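Local coordinates for protein motility-associated killing factor MakB (Vibrio cholerae serotype O1, PDB 6W1W) that is probably one component of a three-part cytotoxin whose forms structurally resemble alpha-pore-forming toxins, at residues A175-N180 with S230-V235; T165-L170 with K260-T265. All coordinates share one frame; numbering follows the deposited sequence.

In the fold
From the N terminus, the chain passes through helix 46-66 and the long helix 100-151 before reaching helix 157-176, which carries the first segment of contact 2; its last residues and the loop after it form that of contact 1. The chain then runs through strands 193-203 and 209-220 and helix 225-230, and A232 and V235 close a loop on L177 in contact 1, joining the loop after helix 157-176 to the start of helix 233-245. Later, helix 251-270 returns to helix 157-176 and closes the wider loop of contact 2, so the first loop lies wholly within the second. V235 packing on L170 links the contacts, whose centres are about 16 Å apart.

Contact 1: residues A175-N180 with S230-V235; sequences ASLGAN and SSAKEV
L177, just past the end of helix 157-176, reaches to A232 and V235, closing a loop that contains the two antiparallel strands of a helix-rich fold resembling the alpha-pore-forming toxins. The tight part is one apolar patch. Both branches of the leucine fork lie against the same methyl group: CD2 and CD1 of L177 are each 3.8 Å from CB of A232. A lighter touch adds to the patch, with CD1 of L177 at 4.2 Å from CG2 of V235. The L177 CG lies anti to its carbonyl carbon (chi1 -36°), which sends the fork toward the start of helix 233-245. T228 and I229 of helix 225-230 also touch L177, so the leucine fits between that helix and the next. V235 is the buried member of the trio and also packs on L170, S173 and I174, joining the patch to the flank of helix 157-176. Beyond L177, a weak bond joins N of G178 to O of A175, and A179 pairs through its backbone with F219, which places the departing chain beside strand 209-220.

The other side is loose and polar. S176 and E234 both start toward the opposite segment, yet OG of S176 stays 5.4 Å from OE1 of E234, and the serine hydroxyl bonds instead to the carbonyl O of Q172 within its own helix.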
loop_
_atom_site.group_PDB
_atom_site.type_symbol
_atom_site.label_atom_id
_atom_site.label_comp_id
_atom_site.label_asym_id
_atom_site.label_seq_id
_atom_site.Cartn_x
_atom_site.Cartn_y
_atom_site.Cartn_z
ATOM N N ALA A 175 10.353 -4.879 9.911
ATOM C CA ALA A 175 9.936 -4.727 8.525
ATOM C C ALA A 175 10.761 -5.603 7.592
ATOM O O ALA A 175 10.292 -5.956 6.505
ATOM C CB ALA A 175 10.044 -3.263 8.105
ATOM N N SER A 176 11.987 -5.961 7.988
ATOM C CA SER A 176 12.820 -6.794 7.128
ATOM C C SER A 176 12.304 -8.224 7.057
ATOM O O SER A 176 12.475 -8.890 6.029
ATOM C CB SER A 176 14.267 -6.776 7.616
ATOM O OG SER A 176 14.820 -5.476 7.490
ATOM N N LEU A 177 11.662 -8.709 8.124
ATOM C CA LEU A 177 11.126 -10.065 8.128
ATOM C C LEU A 177 9.990 -10.250 7.134
ATOM O O LEU A 177 9.622 -11.398 6.853
ATOM C CB LEU A 177 10.639 -10.438 9.527
ATOM C CG LEU A 177 11.467 -9.899 10.694
ATOM C CD1 LEU A 177 10.826 -10.259 12.026
ATOM C CD2 LEU A 177 12.898 -10.406 10.625
ATOM N N GLY A 178 9.434 -9.163 6.597
ATOM C CA GLY A 178 8.280 -9.270 5.718
ATOM C C GLY A 178 8.655 -9.707 4.306
ATOM O O GLY A 178 9.668 -9.288 3.740
ATOM N N ALA A 179 7.799 -10.549 3.732
ATOM C CA ALA A 179 8.002 -11.044 2.380
ATOM C C ALA A 179 7.788 -9.940 1.352
ATOM O O ALA A 179 6.959 -9.042 1.530
ATOM C CB ALA A 179 7.042 -12.197 2.087
ATOM N N ASN A 180 8.542 -10.019 0.261
ATOM C CA ASN A 180 8.353 -9.128 -0.875
ATOM C C ASN A 180 7.317 -9.722 -1.820
ATOM O O ASN A 180 7.366 -10.916 -2.134
ATOM C CB ASN A 180 9.674 -8.894 -1.608
ATOM C CG ASN A 180 10.588 -7.942 -0.865
ATOM O OD1 ASN A 180 10.127 -7.028 -0.181
ATOM N ND2 ASN A 180 11.894 -8.151 -0.996
ATOM N N SER A 230 9.531 -13.565 16.868
ATOM C CA SER A 230 10.129 -14.054 18.108
ATOM C C SER A 230 11.497 -14.684 17.865
ATOM O O SER A 230 12.381 -14.594 18.721
ATOM C CB SER A 230 9.188 -15.049 18.790
ATOM O OG SER A 230 8.663 -15.978 17.863
ATOM N N SER A 231 11.696 -15.292 16.697
ATOM C CA SER A 231 12.958 -15.922 16.332
ATOM C C SER A 231 13.931 -14.973 15.642
ATOM O O SER A 231 15.030 -15.398 15.275
ATOM C CB SER A 231 12.704 -17.122 15.421
ATOM O OG SER A 231 13.208 -16.886 14.115
ATOM N N ALA A 232 13.559 -13.716 15.435
ATOM C CA ALA A 232 14.482 -12.732 14.884
ATOM C C ALA A 232 15.316 -12.162 16.022
ATOM O O ALA A 232 14.765 -11.658 17.008
ATOM C CB ALA A 232 13.725 -11.625 14.156
ATOM N N LYS A 233 16.642 -12.251 15.897
ATOM C CA LYS A 233 17.531 -11.758 16.945
ATOM C C LYS A 233 17.785 -10.262 16.843
ATOM O O LYS A 233 18.027 -9.613 17.867
ATOM C CB LYS A 233 18.864 -12.511 16.923
ATOM C CG LYS A 233 19.712 -12.250 15.692
ATOM C CD LYS A 233 21.044 -12.976 15.791
ATOM C CE LYS A 233 20.842 -14.471 15.951
ATOM N NZ LYS A 233 20.103 -15.053 14.797
ATOM N N GLU A 234 17.740 -9.692 15.638
ATOM C CA GLU A 234 17.854 -8.242 15.524
ATOM C C GLU A 234 16.727 -7.543 16.272
ATOM O O GLU A 234 16.949 -6.513 16.919
ATOM C CB GLU A 234 17.853 -7.815 14.058
ATOM C CG GLU A 234 19.053 -8.294 13.269
ATOM C CD GLU A 234 19.033 -7.801 11.837
ATOM O OE1 GLU A 234 18.063 -7.104 11.459
ATOM O OE2 GLU A 234 19.989 -8.113 11.092
ATOM N N VAL A 235 15.512 -8.094 16.199
ATOM C CA VAL A 235 14.384 -7.510 16.921
ATOM C C VAL A 235 14.655 -7.512 18.419
ATOM O O VAL A 235 14.365 -6.535 19.120
ATOM C CB VAL A 235 13.083 -8.262 16.581
ATOM C CG1 VAL A 235 11.926 -7.721 17.410
ATOM C CG2 VAL A 235 12.782 -8.161 15.096
#

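Contact 2: residues T165-L170 with K260-T265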
loop_
_atom_site.group_PDB
_atom_site.type_symbol
_atom_site.label_atom_id
_atom_site.label_comp_id
_atom_site.label_asym_id
_atom_site.label_seq_id
_atom_site.Cartn_x
_atom_site.Cartn_y
_atom_site.Cartn_z
ATOM N N THR A 165 15.757 7.022 17.540
ATOM C CA THR A 165 16.471 6.230 16.542
ATOM C C THR A 165 16.307 4.736 16.788
ATOM O O THR A 165 16.282 3.949 15.832
ATOM C CB THR A 165 17.959 6.595 16.532
ATOM O OG1 THR A 165 18.108 8.021 16.542
ATOM C CG2 THR A 165 18.649 6.027 15.301
ATOM N N GLU A 166 16.187 4.333 18.054
ATOM C CA GLU A 166 16.025 2.919 18.374
ATOM C C GLU A 166 14.631 2.430 18.016
ATOM O O GLU A 166 14.470 1.324 17.481
ATOM C CB GLU A 166 16.311 2.682 19.858
ATOM C CG GLU A 166 16.855 1.305 20.165
ATOM C CD GLU A 166 17.920 0.885 19.172
ATOM O OE1 GLU A 166 17.811 -0.229 18.619
ATOM O OE2 GLU A 166 18.855 1.677 18.926
ATOM N N ILE A 167 13.612 3.239 18.312
ATOM C CA ILE A 167 12.245 2.905 17.930
ATOM C C ILE A 167 12.140 2.775 16.416
ATOM O O ILE A 167 11.433 1.901 15.894
ATOM C CB ILE A 167 11.275 3.962 18.489
ATOM C CG1 ILE A 167 11.237 3.888 20.017
ATOM C CG2 ILE A 167 9.887 3.785 17.906
ATOM C CD1 ILE A 167 10.596 5.096 20.677
ATOM N N GLY A 168 12.857 3.634 15.686
ATOM C CA GLY A 168 12.886 3.520 14.239
ATOM C C GLY A 168 13.706 2.348 13.751
ATOM O O GLY A 168 13.413 1.776 12.696
ATOM N N SER A 169 14.746 1.976 14.496
ATOM C CA SER A 169 15.497 0.773 14.151
ATOM C C SER A 169 14.688 -0.481 14.466
ATOM O O SER A 169 14.641 -1.418 13.659
ATOM C CB SER A 169 16.833 0.760 14.891
ATOM O OG SER A 169 17.738 -0.156 14.301
ATOM N N LEU A 170 14.026 -0.504 15.628
ATOM C CA LEU A 170 13.144 -1.616 15.966
ATOM C C LEU A 170 12.054 -1.805 14.916
ATOM O O LEU A 170 11.754 -2.936 14.521
ATOM C CB LEU A 170 12.532 -1.392 17.350
ATOM C CG LEU A 170 11.349 -2.261 17.796
ATOM C CD1 LEU A 170 11.680 -3.739 17.713
ATOM C CD2 LEU A 170 10.911 -1.895 19.212
ATOM N N LYS A 260 7.978 11.419 18.158
ATOM C CA LYS A 260 8.749 11.841 16.993
ATOM C C LYS A 260 9.037 10.666 16.063
ATOM O O LYS A 260 8.972 10.809 14.837
ATOM C CB LYS A 260 10.038 12.524 17.451
ATOM C CG LYS A 260 11.247 12.330 16.552
ATOM C CD LYS A 260 11.141 13.121 15.264
ATOM C CE LYS A 260 12.500 13.289 14.605
ATOM N NZ LYS A 260 13.351 14.278 15.328
ATOM N N ALA A 261 9.317 9.485 16.624
ATOM C CA ALA A 261 9.627 8.323 15.794
ATOM C C ALA A 261 8.385 7.735 15.132
ATOM O O ALA A 261 8.466 7.250 13.998
ATOM C CB ALA A 261 10.335 7.255 16.626
ATOM N N ILE A 262 7.237 7.763 15.813
ATOM C CA ILE A 262 5.995 7.311 15.187
ATOM C C ILE A 262 5.642 8.200 13.997
ATOM O O ILE A 262 5.254 7.708 12.929
ATOM C CB ILE A 262 4.856 7.272 16.221
ATOM C CG1 ILE A 262 5.332 6.580 17.495
ATOM C CG2 ILE A 262 3.643 6.551 15.650
ATOM C CD1 ILE A 262 5.779 5.156 17.273
ATOM N N ILE A 263 5.775 9.520 14.159
ATOM C CA ILE A 263 5.571 10.425 13.030
ATOM C C ILE A 263 6.601 10.149 11.944
ATOM O O ILE A 263 6.269 10.081 10.753
ATOM C CB ILE A 263 5.612 11.895 13.501
ATOM C CG1 ILE A 263 4.204 12.400 13.830
ATOM C CG2 ILE A 263 6.256 12.804 12.451
ATOM C CD1 ILE A 263 3.610 11.812 15.083
ATOM N N GLN A 264 7.862 9.950 12.341
ATOM C CA GLN A 264 8.930 9.732 11.371
ATOM C C GLN A 264 8.689 8.480 10.531
ATOM O O GLN A 264 9.093 8.432 9.363
ATOM C CB GLN A 264 10.276 9.649 12.091
ATOM C CG GLN A 264 11.478 9.569 11.171
ATOM C CD GLN A 264 11.500 10.672 10.140
ATOM O OE1 GLN A 264 11.305 10.427 8.951
ATOM N NE2 GLN A 264 11.740 11.899 10.589
ATOM N N THR A 265 8.026 7.464 11.093
ATOM C CA THR A 265 7.697 6.292 10.286
ATOM C C THR A 265 6.467 6.546 9.425
ATOM O O THR A 265 6.387 6.038 8.298
ATOM C CB THR A 265 7.494 5.049 11.171
ATOM O OG1 THR A 265 6.496 5.312 12.166
ATOM C CG2 THR A 265 8.810 4.636 11.858
#
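I167 meets A261 where two helices of this alpha-pore-forming-toxin-like fold, 157-176 and 251-270, pack against each other in the buried interior. Along the first segment, T165 points away, and its hydroxyl bonds to the carbonyl of V161 one turn back. E166 also turns from the contact, toward helix 233-245, where it touches K241 and L245; its carboxylate lies close to that of D238.

I167 carries the contact. Its CG2 stands anti to the backbone N, which directs this branch to the partner helix: CG2 lies 3.7 Å from CB of A261, while CB of I167 is 3.9 Å from the same methyl. A looser touch follows, CG2 of I167 to CD1 of I262 at 4.4 Å. Y201 touches both isoleucines, so I167 and I262 border strand 193-203, with L242 of helix 233-245 also against I167. One residue on, CA of G168 comes to 4.9 Å from CG2 of T265. S169 touches D238 of helix 233-245.

On the second helix, T265 starts toward the first segment but keeps its hydroxyl at home: OG1 donates to O of I262 at 2.8 Å, meeting the carbonyl at 116° and tilted 33° from its plane.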